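Local coordinates for protein putative branched-chain amino acid aminotransferase IlvE (Streptococcus mutans, PDB 4DQN) that probably catalyses the reversible transfer of the amino group of leucine, isoleucine or valine to 2-oxoglutarate, using pyridoxal 5'-phosphate as cofactor, at residues K221-G226 and S244-P249; A179-T184 and D215-T220; H19-R24 and I152-V157. One frame throughout, in Å; residues are numbered along the deposited sequence.

Interaction 1: K221-G226 and S244-P249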
ATOM      1  N   LYS A 221      18.508  -3.600 -14.438  1.00 37.77           N
ATOM      2  CA  LYS A 221      17.721  -2.994 -15.509  1.00 37.34           C
ATOM      3  C   LYS A 221      16.829  -1.903 -14.931  1.00 39.95           C
ATOM      4  O   LYS A 221      16.339  -2.022 -13.804  1.00 36.84           O
ATOM      5  CB  LYS A 221      16.847  -4.054 -16.173  1.00 41.33           C
ATOM      6  CG  LYS A 221      17.613  -5.234 -16.740  1.00 43.59           C
ATOM      7  CD  LYS A 221      16.665  -6.365 -17.126  1.00 47.72           C
ATOM      8  CE  LYS A 221      15.834  -6.789 -15.922  1.00 51.99           C
ATOM      9  NZ  LYS A 221      14.806  -7.816 -16.249  1.00 56.22           N
ATOM     10  N   ILE A 222      16.621  -0.841 -15.700  1.00 37.15           N
ATOM     11  CA  ILE A 222      15.795   0.276 -15.256  1.00 36.54           C
ATOM     12  C   ILE A 222      14.321  -0.099 -15.288  1.00 38.95           C
ATOM     13  O   ILE A 222      13.844  -0.715 -16.248  1.00 36.67           O
ATOM     14  CB  ILE A 222      16.033   1.531 -16.130  1.00 37.37           C
ATOM     15  CG1 ILE A 222      17.439   2.082 -15.886  1.00 38.71           C
ATOM     16  CG2 ILE A 222      15.003   2.611 -15.831  1.00 34.86           C
ATOM     17  CD1 ILE A 222      17.763   3.318 -16.729  1.00 38.40           C
ATOM     18  N   GLU A 223      13.604   0.264 -14.230  1.00 35.49           N
ATOM     19  CA  GLU A 223      12.169   0.043 -14.169  1.00 36.28           C
ATOM     20  C   GLU A 223      11.425   1.327 -14.481  1.00 39.66           C
ATOM     21  O   GLU A 223      10.741   1.440 -15.508  1.00 43.52           O
ATOM     22  CB  GLU A 223      11.772  -0.422 -12.773  1.00 42.03           C
ATOM     23  CG  GLU A 223      12.269  -1.801 -12.429  1.00 43.30           C
ATOM     24  CD  GLU A 223      11.200  -2.850 -12.553  1.00 43.89           C
ATOM     25  OE1 GLU A 223      10.215  -2.788 -11.787  1.00 42.16           O
ATOM     26  OE2 GLU A 223      11.344  -3.736 -13.420  1.00 46.32           O
ATOM     27  N   GLU A 224      11.547   2.294 -13.580  1.00 37.60           N
ATOM     28  CA  GLU A 224      10.861   3.565 -13.764  1.00 38.03           C
ATOM     29  C   GLU A 224      11.488   4.723 -12.981  1.00 35.69           C
ATOM     30  O   GLU A 224      12.342   4.517 -12.106  1.00 34.80           O
ATOM     31  CB  GLU A 224       9.356   3.426 -13.461  1.00 41.19           C
ATOM     32  CG  GLU A 224       9.004   2.697 -12.170  1.00 44.19           C
ATOM     33  CD  GLU A 224       7.522   2.353 -12.095  1.00 50.69           C
ATOM     34  OE1 GLU A 224       7.009   1.693 -13.021  1.00 50.37           O
ATOM     35  OE2 GLU A 224       6.862   2.754 -11.115  1.00 53.69           O
ATOM     36  N   VAL A 225      11.045   5.934 -13.325  1.00 34.86           N
ATOM     37  CA  VAL A 225      11.571   7.183 -12.786  1.00 34.26           C
ATOM     38  C   VAL A 225      10.517   7.776 -11.859  1.00 38.55           C
ATOM     39  O   VAL A 225       9.596   8.465 -12.310  1.00 36.30           O
ATOM     40  CB  VAL A 225      11.854   8.168 -13.928  1.00 37.00           C
ATOM     41  CG1 VAL A 225      12.682   9.354 -13.442  1.00 34.56           C
ATOM     42  CG2 VAL A 225      12.557   7.449 -15.087  1.00 32.09           C
ATOM     43  N   GLY A 226      10.655   7.508 -10.562  1.00 40.39           N
ATOM     44  CA  GLY A 226       9.601   7.818  -9.616  1.00 36.12           C
ATOM     45  C   GLY A 226       8.375   7.043 -10.038  1.00 41.07           C
ATOM     46  O   GLY A 226       8.432   5.814 -10.176  1.00 43.29           O
ATOM     47  N   SER A 244       8.689  -4.373 -17.949  1.00 49.36           N
ATOM     48  CA  SER A 244       8.718  -5.332 -16.855  1.00 49.45           C
ATOM     49  C   SER A 244       7.306  -5.494 -16.337  1.00 45.87           C
ATOM     50  O   SER A 244       6.494  -4.581 -16.470  1.00 51.27           O
ATOM     51  CB  SER A 244       9.646  -4.852 -15.734  1.00 50.86           C
ATOM     52  OG  SER A 244       9.151  -5.235 -14.455  1.00 45.63           O
ATOM     53  N   PRO A 245       7.006  -6.662 -15.750  1.00 43.14           N
ATOM     54  CA  PRO A 245       5.699  -6.908 -15.131  1.00 48.47           C
ATOM     55  C   PRO A 245       5.586  -6.217 -13.774  1.00 46.94           C
ATOM     56  O   PRO A 245       4.582  -6.395 -13.076  1.00 45.43           O
ATOM     57  CB  PRO A 245       5.704  -8.423 -14.922  1.00 50.53           C
ATOM     58  CG  PRO A 245       7.157  -8.767 -14.740  1.00 48.32           C
ATOM     59  CD  PRO A 245       7.892  -7.842 -15.669  1.00 47.64           C
ATOM     60  N   SER A 246       6.623  -5.463 -13.410  1.00 43.91           N
ATOM     61  CA  SER A 246       6.704  -4.784 -12.119  1.00 46.23           C
ATOM     62  C   SER A 246       6.554  -3.272 -12.338  1.00 43.63           C
ATOM     63  O   SER A 246       6.557  -2.476 -11.393  1.00 44.81           O
ATOM     64  CB  SER A 246       8.050  -5.114 -11.446  1.00 42.87           C
ATOM     65  OG  SER A 246       8.224  -4.394 -10.236  1.00 52.82           O
ATOM     66  N   ILE A 247       6.405  -2.895 -13.603  1.00 43.05           N
ATOM     67  CA  ILE A 247       6.332  -1.495 -14.008  1.00 45.11           C
ATOM     68  C   ILE A 247       4.883  -1.065 -14.277  1.00 42.77           C
ATOM     69  O   ILE A 247       4.100  -1.823 -14.858  1.00 42.35           O
ATOM     70  CB  ILE A 247       7.188  -1.279 -15.289  1.00 48.59           C
ATOM     71  CG1 ILE A 247       8.683  -1.332 -14.945  1.00 45.98           C
ATOM     72  CG2 ILE A 247       6.837   0.024 -15.996  1.00 45.99           C
ATOM     73  CD1 ILE A 247       9.577  -1.396 -16.183  1.00 43.98           C
ATOM     74  N   LEU A 248       4.523   0.140 -13.837  1.00 45.68           N
ATOM     75  CA  LEU A 248       3.240   0.734 -14.205  1.00 44.88           C
ATOM     76  C   LEU A 248       3.298   1.235 -15.646  1.00 44.06           C
ATOM     77  O   LEU A 248       4.091   2.116 -15.966  1.00 46.58           O
ATOM     78  CB  LEU A 248       2.900   1.914 -13.295  1.00 46.14           C
ATOM     79  CG  LEU A 248       1.633   2.654 -13.743  1.00 46.03           C
ATOM     80  CD1 LEU A 248       0.457   2.212 -12.903  1.00 44.34           C
ATOM     81  CD2 LEU A 248       1.801   4.167 -13.694  1.00 48.77           C
ATOM     82  N   PRO A 249       2.442   0.688 -16.520  1.00 45.75           N
ATOM     83  CA  PRO A 249       2.437   1.134 -17.918  1.00 43.89           C
ATOM     84  C   PRO A 249       1.692   2.466 -18.089  1.00 45.30           C
ATOM     85  O   PRO A 249       0.461   2.494 -17.978  1.00 46.26           O
ATOM     86  CB  PRO A 249       1.691   0.004 -18.641  1.00 49.25           C
ATOM     87  CG  PRO A 249       0.864  -0.697 -17.568  1.00 47.53           C
ATOM     88  CD  PRO A 249       1.300  -0.189 -16.209  1.00 45.82           C
TER
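Ser-244 OG is held from two directions: it donates to Glu-223 OE2 at 2.9 Å and accepts from the backbone, with Ser-246 N lying 2.7 Å from Ser-244 OG. The second bond makes an ST turn, which overlaps the type I turn from Ser-244 to Ile-247 and lets a small hydroxyl residue brace the loop from within. The other oxygen of the same carboxylate, Glu-223 OE1, takes a bond from Ser-246 OG at 3.0 Å. Both hydroxyls come from the syn side and lie slightly out of the carboxylate plane, by 18° and 19°, so the two serines hold the group by both oxygens and limit its rotation. A bend at chi2 (-101°) swings the carboxylate of Glu-223 over to them.

Glu-224 uses one oxygen instead. Its syn lone pair at OE1 receives Leu-248 N at 3.0 Å, while OE2 has a long, weak ion pair with Arg-178. Ile-247 fits between the two acid side chains: CG1 lies 3.8 Å from Glu-223 CD, and the CG2 methyl is 3.4 Å from Glu-224 OE1. Two consecutive glutamates can serve one loop because both face Tyr-213 on the neighbouring antiparallel strand 211-214, a classic beta bulge, which here anchors the loop leading to helix 251-262 beside Lys-188, the predicted pyridoxal-phosphate lysine, without attached cofactor in this structure.

Interaction 2: A179-T184 and D215-T220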
ATOM      1  N   ALA A 179       8.377  -1.549  -5.637  1.00 33.83           N
ATOM      2  CA  ALA A 179       7.531  -2.729  -5.824  1.00 37.58           C
ATOM      3  C   ALA A 179       8.329  -4.035  -5.825  1.00 39.06           C
ATOM      4  O   ALA A 179       9.528  -4.047  -6.146  1.00 35.41           O
ATOM      5  CB  ALA A 179       6.736  -2.605  -7.110  1.00 38.97           C
ATOM      6  N   ALA A 180       7.649  -5.127  -5.467  1.00 37.99           N
ATOM      7  CA  ALA A 180       8.227  -6.472  -5.476  1.00 38.17           C
ATOM      8  C   ALA A 180       8.202  -7.047  -6.893  1.00 40.99           C
ATOM      9  O   ALA A 180       7.446  -6.553  -7.737  1.00 39.72           O
ATOM     10  CB  ALA A 180       7.435  -7.364  -4.540  1.00 34.90           C
ATOM     11  N   PRO A 181       9.018  -8.092  -7.162  1.00 43.31           N
ATOM     12  CA  PRO A 181       8.968  -8.732  -8.491  1.00 37.99           C
ATOM     13  C   PRO A 181       7.580  -9.279  -8.845  1.00 43.57           C
ATOM     14  O   PRO A 181       7.147  -9.152  -9.995  1.00 42.04           O
ATOM     15  CB  PRO A 181       9.976  -9.879  -8.368  1.00 42.94           C
ATOM     16  CG  PRO A 181      10.962  -9.403  -7.329  1.00 42.23           C
ATOM     17  CD  PRO A 181      10.127  -8.615  -6.336  1.00 42.29           C
ATOM     18  N   HIS A 182       6.898  -9.880  -7.871  1.00 38.23           N
ATOM     19  CA  HIS A 182       5.524 -10.333  -8.064  1.00 39.65           C
ATOM     20  C   HIS A 182       4.573  -9.618  -7.101  1.00 42.00           C
ATOM     21  O   HIS A 182       3.704 -10.250  -6.485  1.00 35.37           O
ATOM     22  CB  HIS A 182       5.427 -11.846  -7.866  1.00 39.52           C
ATOM     23  CG  HIS A 182       6.227 -12.637  -8.854  1.00 45.58           C
ATOM     24  ND1 HIS A 182       7.047 -13.683  -8.481  1.00 45.75           N
ATOM     25  CD2 HIS A 182       6.333 -12.537 -10.202  1.00 43.07           C
ATOM     26  CE1 HIS A 182       7.626 -14.191  -9.557  1.00 43.77           C
ATOM     27  NE2 HIS A 182       7.212 -13.512 -10.613  1.00 45.97           N
ATOM     28  N   GLY A 183       4.744  -8.301  -6.980  1.00 42.82           N
ATOM     29  CA  GLY A 183       3.920  -7.484  -6.102  1.00 39.19           C
ATOM     30  C   GLY A 183       2.872  -6.721  -6.893  1.00 45.62           C
ATOM     31  O   GLY A 183       2.289  -7.262  -7.844  1.00 42.05           O
ATOM     32  N   THR A 184       2.645  -5.463  -6.514  1.00 40.05           N
ATOM     33  CA  THR A 184       1.588  -4.648  -7.123  1.00 38.13           C
ATOM     34  C   THR A 184       2.133  -3.544  -8.027  1.00 35.85           C
ATOM     35  O   THR A 184       1.436  -2.560  -8.297  1.00 37.97           O
ATOM     36  CB  THR A 184       0.683  -4.015  -6.045  1.00 37.02           C
ATOM     37  OG1 THR A 184       1.487  -3.296  -5.092  1.00 34.51           O
ATOM     38  CG2 THR A 184      -0.102  -5.101  -5.315  1.00 35.03           C
ATOM     39  N   ASP A 215      15.204  -3.034 -11.475  1.00 35.76           N
ATOM     40  CA  ASP A 215      14.379  -4.229 -11.301  1.00 39.33           C
ATOM     41  C   ASP A 215      14.673  -4.850  -9.936  1.00 41.39           C
ATOM     42  O   ASP A 215      15.836  -4.997  -9.557  1.00 38.72           O
ATOM     43  CB  ASP A 215      14.584  -5.220 -12.454  1.00 40.83           C
ATOM     44  CG  ASP A 215      15.928  -5.903 -12.405  1.00 40.60           C
ATOM     45  OD1 ASP A 215      16.936  -5.258 -12.766  1.00 38.84           O
ATOM     46  OD2 ASP A 215      15.970  -7.093 -12.015  1.00 41.46           O
ATOM     47  N   PRO A 216      13.613  -5.169  -9.170  1.00 41.29           N
ATOM     48  CA  PRO A 216      13.803  -5.604  -7.778  1.00 40.76           C
ATOM     49  C   PRO A 216      14.508  -6.954  -7.634  1.00 44.48           C
ATOM     50  O   PRO A 216      15.158  -7.179  -6.613  1.00 46.73           O
ATOM     51  CB  PRO A 216      12.372  -5.671  -7.219  1.00 44.20           C
ATOM     52  CG  PRO A 216      11.471  -5.753  -8.431  1.00 42.80           C
ATOM     53  CD  PRO A 216      12.190  -4.982  -9.511  1.00 41.16           C
ATOM     54  N   ALA A 217      14.390  -7.827  -8.631  1.00 45.44           N
ATOM     55  CA  ALA A 217      15.056  -9.128  -8.577  1.00 47.46           C
ATOM     56  C   ALA A 217      16.574  -8.997  -8.636  1.00 46.56           C
ATOM     57  O   ALA A 217      17.285  -9.469  -7.742  1.00 52.37           O
ATOM     58  CB  ALA A 217      14.568 -10.028  -9.709  1.00 50.07           C
ATOM     59  N   THR A 218      17.066  -8.360  -9.695  1.00 42.81           N
ATOM     60  CA  THR A 218      18.502  -8.356  -9.971  1.00 45.34           C
ATOM     61  C   THR A 218      19.185  -6.983  -9.883  1.00 44.05           C
ATOM     62  O   THR A 218      20.413  -6.904  -9.795  1.00 40.70           O
ATOM     63  CB  THR A 218      18.788  -8.977 -11.354  1.00 45.00           C
ATOM     64  OG1 THR A 218      18.443  -8.046 -12.386  1.00 44.53           O
ATOM     65  CG2 THR A 218      17.959 -10.236 -11.542  1.00 43.88           C
ATOM     66  N   HIS A 219      18.391  -5.909  -9.908  1.00 39.59           N
ATOM     67  CA  HIS A 219      18.927  -4.546  -9.891  1.00 40.01           C
ATOM     68  C   HIS A 219      19.980  -4.334 -10.978  1.00 41.50           C
ATOM     69  O   HIS A 219      21.101  -3.904 -10.701  1.00 37.36           O
ATOM     70  CB  HIS A 219      19.472  -4.177  -8.501  1.00 37.88           C
ATOM     71  CG  HIS A 219      18.404  -3.781  -7.529  1.00 40.70           C
ATOM     72  ND1 HIS A 219      18.268  -2.493  -7.050  1.00 41.18           N
ATOM     73  CD2 HIS A 219      17.404  -4.498  -6.961  1.00 40.25           C
ATOM     74  CE1 HIS A 219      17.234  -2.436  -6.230  1.00 40.57           C
ATOM     75  NE2 HIS A 219      16.689  -3.639  -6.160  1.00 39.23           N
ATOM     76  N   THR A 220      19.606  -4.644 -12.217  1.00 35.95           N
ATOM     77  CA  THR A 220      20.512  -4.451 -13.342  1.00 38.00           C
ATOM     78  C   THR A 220      19.832  -3.726 -14.514  1.00 40.72           C
ATOM     79  O   THR A 220      20.496  -3.281 -15.457  1.00 39.13           O
ATOM     80  CB  THR A 220      21.072  -5.797 -13.810  1.00 43.76           C
ATOM     81  OG1 THR A 220      22.164  -5.572 -14.710  1.00 56.95           O
ATOM     82  CG2 THR A 220      19.993  -6.587 -14.509  1.00 39.47           C
TER
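Pro-181 and Pro-216 provide the apolar part of the contact, two rigid rings lying alongside each other and running in opposite directions. Pro-216 CG sits 3.8 Å from Pro-181 CD, and it approaches the backbone side of that ring as well, 3.6 Å from Pro-181 N. Ala-217 adds a marginal touch at the more exposed border, its CB 4.4 Å from Pro-181 CG. Compact rings suit the site, and Pro-181 also fits the second position of the type I turn that starts at Ala-180. Separate from this is a van der Waals touch of a backbone carbonyl, with Ala-179 O 3.4 Å from Pro-216 CB.

Polar bonds run within 215-220, and from 179-184 to the second subunit. Asp-215, with CG placed between backbone N and carbonyl carbon (chi1 72°), folds its carboxylate back over its own loop. Its OD2 receives Thr-218 OG1 at 2.7 Å on the syn lone pair, and Thr-218 N at 2.9 Å from above the carboxylate plane, an Asx motif. Its OD1 accepts from Thr-220 N at 2.8 Å. In 179-184, His-182 N bonds to Asp-177 of the second subunit, and Pro-181 packs on that same residue.

No hydrogen bond joins the two loops, so they are matched by shape and van der Waals contact; local bonds brace 215-220, while 179-184 has a weak turn bond and its ties to the second subunit.

Interaction 3: H19-R24 and I152-V157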
ATOM      1  N   HIS A  19      -6.600  21.464  -5.211  1.00 28.20           N
ATOM      2  CA  HIS A  19      -7.524  22.576  -5.027  1.00 31.44           C
ATOM      3  C   HIS A  19      -8.881  21.946  -4.784  1.00 28.04           C
ATOM      4  O   HIS A  19      -9.202  20.922  -5.388  1.00 24.26           O
ATOM      5  CB  HIS A  19      -7.610  23.444  -6.291  1.00 31.65           C
ATOM      6  CG  HIS A  19      -6.295  24.006  -6.732  1.00 33.22           C
ATOM      7  ND1 HIS A  19      -6.000  25.351  -6.665  1.00 41.04           N
ATOM      8  CD2 HIS A  19      -5.193  23.406  -7.241  1.00 30.42           C
ATOM      9  CE1 HIS A  19      -4.774  25.555  -7.110  1.00 34.25           C
ATOM     10  NE2 HIS A  19      -4.260  24.391  -7.464  1.00 34.37           N
ATOM     11  N   LYS A  20      -9.676  22.543  -3.905  1.00 28.78           N
ATOM     12  CA  LYS A  20     -11.047  22.078  -3.687  1.00 29.61           C
ATOM     13  C   LYS A  20     -12.023  22.780  -4.626  1.00 31.36           C
ATOM     14  O   LYS A  20     -12.411  23.923  -4.389  1.00 30.54           O
ATOM     15  CB  LYS A  20     -11.455  22.315  -2.233  1.00 27.74           C
ATOM     16  CG  LYS A  20     -12.823  21.748  -1.872  1.00 31.53           C
ATOM     17  CD  LYS A  20     -13.161  22.085  -0.417  1.00 37.03           C
ATOM     18  CE  LYS A  20     -14.664  22.055  -0.197  1.00 43.51           C
ATOM     19  NZ  LYS A  20     -15.077  23.029   0.862  1.00 58.80           N
ATOM     20  N   LEU A  21     -12.418  22.093  -5.692  1.00 27.68           N
ATOM     21  CA  LEU A  21     -13.327  22.660  -6.687  1.00 28.20           C
ATOM     22  C   LEU A  21     -14.786  22.433  -6.270  1.00 28.59           C
ATOM     23  O   LEU A  21     -15.056  21.602  -5.402  1.00 28.08           O
ATOM     24  CB  LEU A  21     -13.037  22.060  -8.075  1.00 26.49           C
ATOM     25  CG  LEU A  21     -12.098  22.879  -8.982  1.00 30.20           C
ATOM     26  CD1 LEU A  21     -10.841  23.272  -8.250  1.00 28.26           C
ATOM     27  CD2 LEU A  21     -11.734  22.115 -10.256  1.00 25.92           C
ATOM     28  N   PRO A  22     -15.731  23.192  -6.853  1.00 27.99           N
ATOM     29  CA  PRO A  22     -17.127  23.056  -6.402  1.00 31.90           C
ATOM     30  C   PRO A  22     -17.745  21.651  -6.495  1.00 30.59           C
ATOM     31  O   PRO A  22     -18.480  21.290  -5.573  1.00 28.69           O
ATOM     32  CB  PRO A  22     -17.891  24.016  -7.323  1.00 32.45           C
ATOM     33  CG  PRO A  22     -16.884  25.050  -7.703  1.00 36.97           C
ATOM     34  CD  PRO A  22     -15.567  24.310  -7.802  1.00 34.90           C
ATOM     35  N   PHE A  23     -17.467  20.876  -7.545  1.00 26.91           N
ATOM     36  CA  PHE A  23     -18.147  19.585  -7.716  1.00 28.61           C
ATOM     37  C   PHE A  23     -17.186  18.422  -7.946  1.00 28.47           C
ATOM     38  O   PHE A  23     -16.170  18.591  -8.622  1.00 25.88           O
ATOM     39  CB  PHE A  23     -19.128  19.661  -8.897  1.00 30.20           C
ATOM     40  CG  PHE A  23     -20.194  20.692  -8.715  1.00 32.62           C
ATOM     41  CD1 PHE A  23     -21.291  20.434  -7.897  1.00 32.45           C
ATOM     42  CD2 PHE A  23     -20.092  21.927  -9.333  1.00 34.15           C
ATOM     43  CE1 PHE A  23     -22.271  21.396  -7.705  1.00 35.50           C
ATOM     44  CE2 PHE A  23     -21.069  22.892  -9.149  1.00 33.81           C
ATOM     45  CZ  PHE A  23     -22.156  22.628  -8.332  1.00 35.13           C
ATOM     46  N   ARG A  24     -17.493  17.258  -7.362  1.00 25.88           N
ATOM     47  CA  ARG A  24     -16.827  16.000  -7.729  1.00 28.53           C
ATOM     48  C   ARG A  24     -17.901  15.006  -8.037  1.00 25.31           C
ATOM     49  O   ARG A  24     -19.025  15.130  -7.543  1.00 24.96           O
ATOM     50  CB  ARG A  24     -16.066  15.341  -6.579  1.00 29.95           C
ATOM     51  CG  ARG A  24     -15.152  16.160  -5.789  1.00 40.62           C
ATOM     52  CD  ARG A  24     -15.733  16.418  -4.426  1.00 29.07           C
ATOM     53  NE  ARG A  24     -16.331  17.719  -4.465  1.00 39.34           N
ATOM     54  CZ  ARG A  24     -15.636  18.838  -4.550  1.00 30.90           C
ATOM     55  NH1 ARG A  24     -14.297  18.830  -4.566  1.00 28.24           N
ATOM     56  NH2 ARG A  24     -16.298  19.973  -4.591  1.00 34.68           N
ATOM     57  N   ILE A 152     -14.331  10.958  -8.699  1.00 25.91           N
ATOM     58  CA  ILE A 152     -13.382  11.758  -9.470  1.00 24.19           C
ATOM     59  C   ILE A 152     -13.483  13.208  -9.043  1.00 24.78           C
ATOM     60  O   ILE A 152     -14.544  13.835  -9.187  1.00 24.18           O
ATOM     61  CB  ILE A 152     -13.636  11.700 -10.993  1.00 22.97           C
ATOM     62  CG1 ILE A 152     -13.713  10.250 -11.503  1.00 22.11           C
ATOM     63  CG2 ILE A 152     -12.540  12.466 -11.741  1.00 23.16           C
ATOM     64  CD1 ILE A 152     -13.890  10.147 -13.049  1.00 22.54           C
ATOM     65  N   PHE A 153     -12.381  13.742  -8.518  1.00 22.02           N
ATOM     66  CA  PHE A 153     -12.287  15.167  -8.235  1.00 23.54           C
ATOM     67  C   PHE A 153     -11.222  15.815  -9.120  1.00 25.24           C
ATOM     68  O   PHE A 153     -10.429  15.115  -9.759  1.00 23.17           O
ATOM     69  CB  PHE A 153     -12.058  15.460  -6.741  1.00 23.36           C
ATOM     70  CG  PHE A 153     -10.817  14.840  -6.150  1.00 23.92           C
ATOM     71  CD1 PHE A 153     -10.853  13.552  -5.623  1.00 24.59           C
ATOM     72  CD2 PHE A 153      -9.641  15.574  -6.045  1.00 23.37           C
ATOM     73  CE1 PHE A 153      -9.725  12.986  -5.048  1.00 24.00           C
ATOM     74  CE2 PHE A 153      -8.496  15.017  -5.477  1.00 24.62           C
ATOM     75  CZ  PHE A 153      -8.536  13.722  -4.962  1.00 23.35           C
ATOM     76  N   ALA A 154     -11.239  17.144  -9.189  1.00 23.46           N
ATOM     77  CA  ALA A 154     -10.427  17.863 -10.173  1.00 24.88           C
ATOM     78  C   ALA A 154      -9.736  19.093  -9.603  1.00 25.80           C
ATOM     79  O   ALA A 154     -10.159  19.654  -8.591  1.00 26.49           O
ATOM     80  CB  ALA A 154     -11.284  18.253 -11.383  1.00 27.81           C
ATOM     81  N   MET A 155      -8.670  19.521 -10.273  1.00 25.50           N
ATOM     82  CA  MET A 155      -7.942  20.711  -9.860  1.00 28.73           C
ATOM     83  C   MET A 155      -7.139  21.224 -11.042  1.00 27.34           C
ATOM     84  O   MET A 155      -6.599  20.441 -11.831  1.00 28.28           O
ATOM     85  CB  MET A 155      -7.008  20.409  -8.680  1.00 27.40           C
ATOM     86  CG  MET A 155      -5.894  19.425  -9.011  1.00 25.84           C
ATOM     87  SD  MET A 155      -5.774  18.081  -7.811  1.00 30.27           S
ATOM     88  CE  MET A 155      -7.278  17.162  -8.189  1.00 25.64           C
ATOM     89  N   PRO A 156      -7.072  22.550 -11.188  1.00 26.40           N
ATOM     90  CA  PRO A 156      -6.249  23.086 -12.274  1.00 27.46           C
ATOM     91  C   PRO A 156      -4.762  22.931 -11.934  1.00 30.32           C
ATOM     92  O   PRO A 156      -4.379  23.161 -10.780  1.00 31.23           O
ATOM     93  CB  PRO A 156      -6.665  24.558 -12.316  1.00 28.45           C
ATOM     94  CG  PRO A 156      -7.086  24.874 -10.903  1.00 32.81           C
ATOM     95  CD  PRO A 156      -7.757  23.604 -10.416  1.00 29.01           C
ATOM     96  N   VAL A 157      -3.940  22.510 -12.896  1.00 30.51           N
ATOM     97  CA  VAL A 157      -2.503  22.383 -12.635  1.00 30.05           C
ATOM     98  C   VAL A 157      -1.714  23.149 -13.692  1.00 34.81           C
ATOM     99  O   VAL A 157      -2.198  23.336 -14.802  1.00 33.97           O
ATOM    100  CB  VAL A 157      -2.041  20.899 -12.572  1.00 31.28           C
ATOM    101  CG1 VAL A 157      -2.770  20.159 -11.440  1.00 28.07           C
ATOM    102  CG2 VAL A 157      -2.261  20.184 -13.903  1.00 30.50           C
TER
HETATM  103  O   HOH W   1     -11.287  19.430  -6.173  1.00 23.95           O
HETATM  104  O   HOH W   2      -2.263  23.194  -8.934  1.00 32.25           O
HETATM  105  O   HOH W   3     -13.619  18.323  -7.858  1.00 25.94           O
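Pro-156 packs over one face of the His-19 ring in a CH-pi contact: Pro-156 CG stands 4.3 Å from the ring centroid, only 5° off the ring normal. A planar imidazole offers a pi face to the polarised C-H groups of proline, and Met-155 CB adds an oblique touch, 3.8 Å from His-19 CD2.

Apolar packing continues with Leu-21, whose two branches divide the work. CD1 reaches tip to tip toward the proline, 3.8 Å from Pro-156 CD, whereas CD2 lies 4.0 Å from Ala-154 CB, where a small methyl admits the larger leucine. Farther along, the aliphatic part of Arg-24 passes Phe-153, with Arg-24 CG only 3.3 Å from Phe-153 CB. Setting CG anti to the carbonyl carbon (chi1 -49°) carries the arginine chain in this direction; its polar end is shared, since NE bonds to Thr-40 O and NH1 makes a salt bridge with Glu-49 of the second subunit.

Water supplies the polar link, for no direct hydrogen bond crosses. One molecule donates to His-19 O and to Ala-154 O, the latter at 2.7 Å, and accepts from Leu-21 N. Another bridges Phe-23 O and Ala-154 N, and a third, in the plane of the imidazole at its edge, bonds to His-19 NE2 at 2.8 Å and reaches Pro-156 O.

These three waters fill in where 19-24 lies beside strand 147-157 without direct bonds, just before Tyr-25 pairs with Ile-152 and strand 24-30 joins the antiparallel sheet.

Interactions 1 and 2 are neighbours, their centres 9 Å apart. The loop 215-220 runs straight into strand 222-225, and a probable backbone hydrogen bond of 2.8 Å between Lys-221 O and Asp-215 N closes it; Glu-223 also packs on Pro-216, and Ser-246 OG makes a weak bond to Ala-180 O. Interaction 3 lies in the other sheet, across the chain's centre, about 29 Å and 35 Å from the centres of interactions 1 and 2. Nearest to Lys-188 is interaction 1, with Leu-248 about 4 Å away between side chains, against about 11 Å for Ala-179 and 12 Å for Phe-153. Interactions 2 and 3 both touch the second subunit.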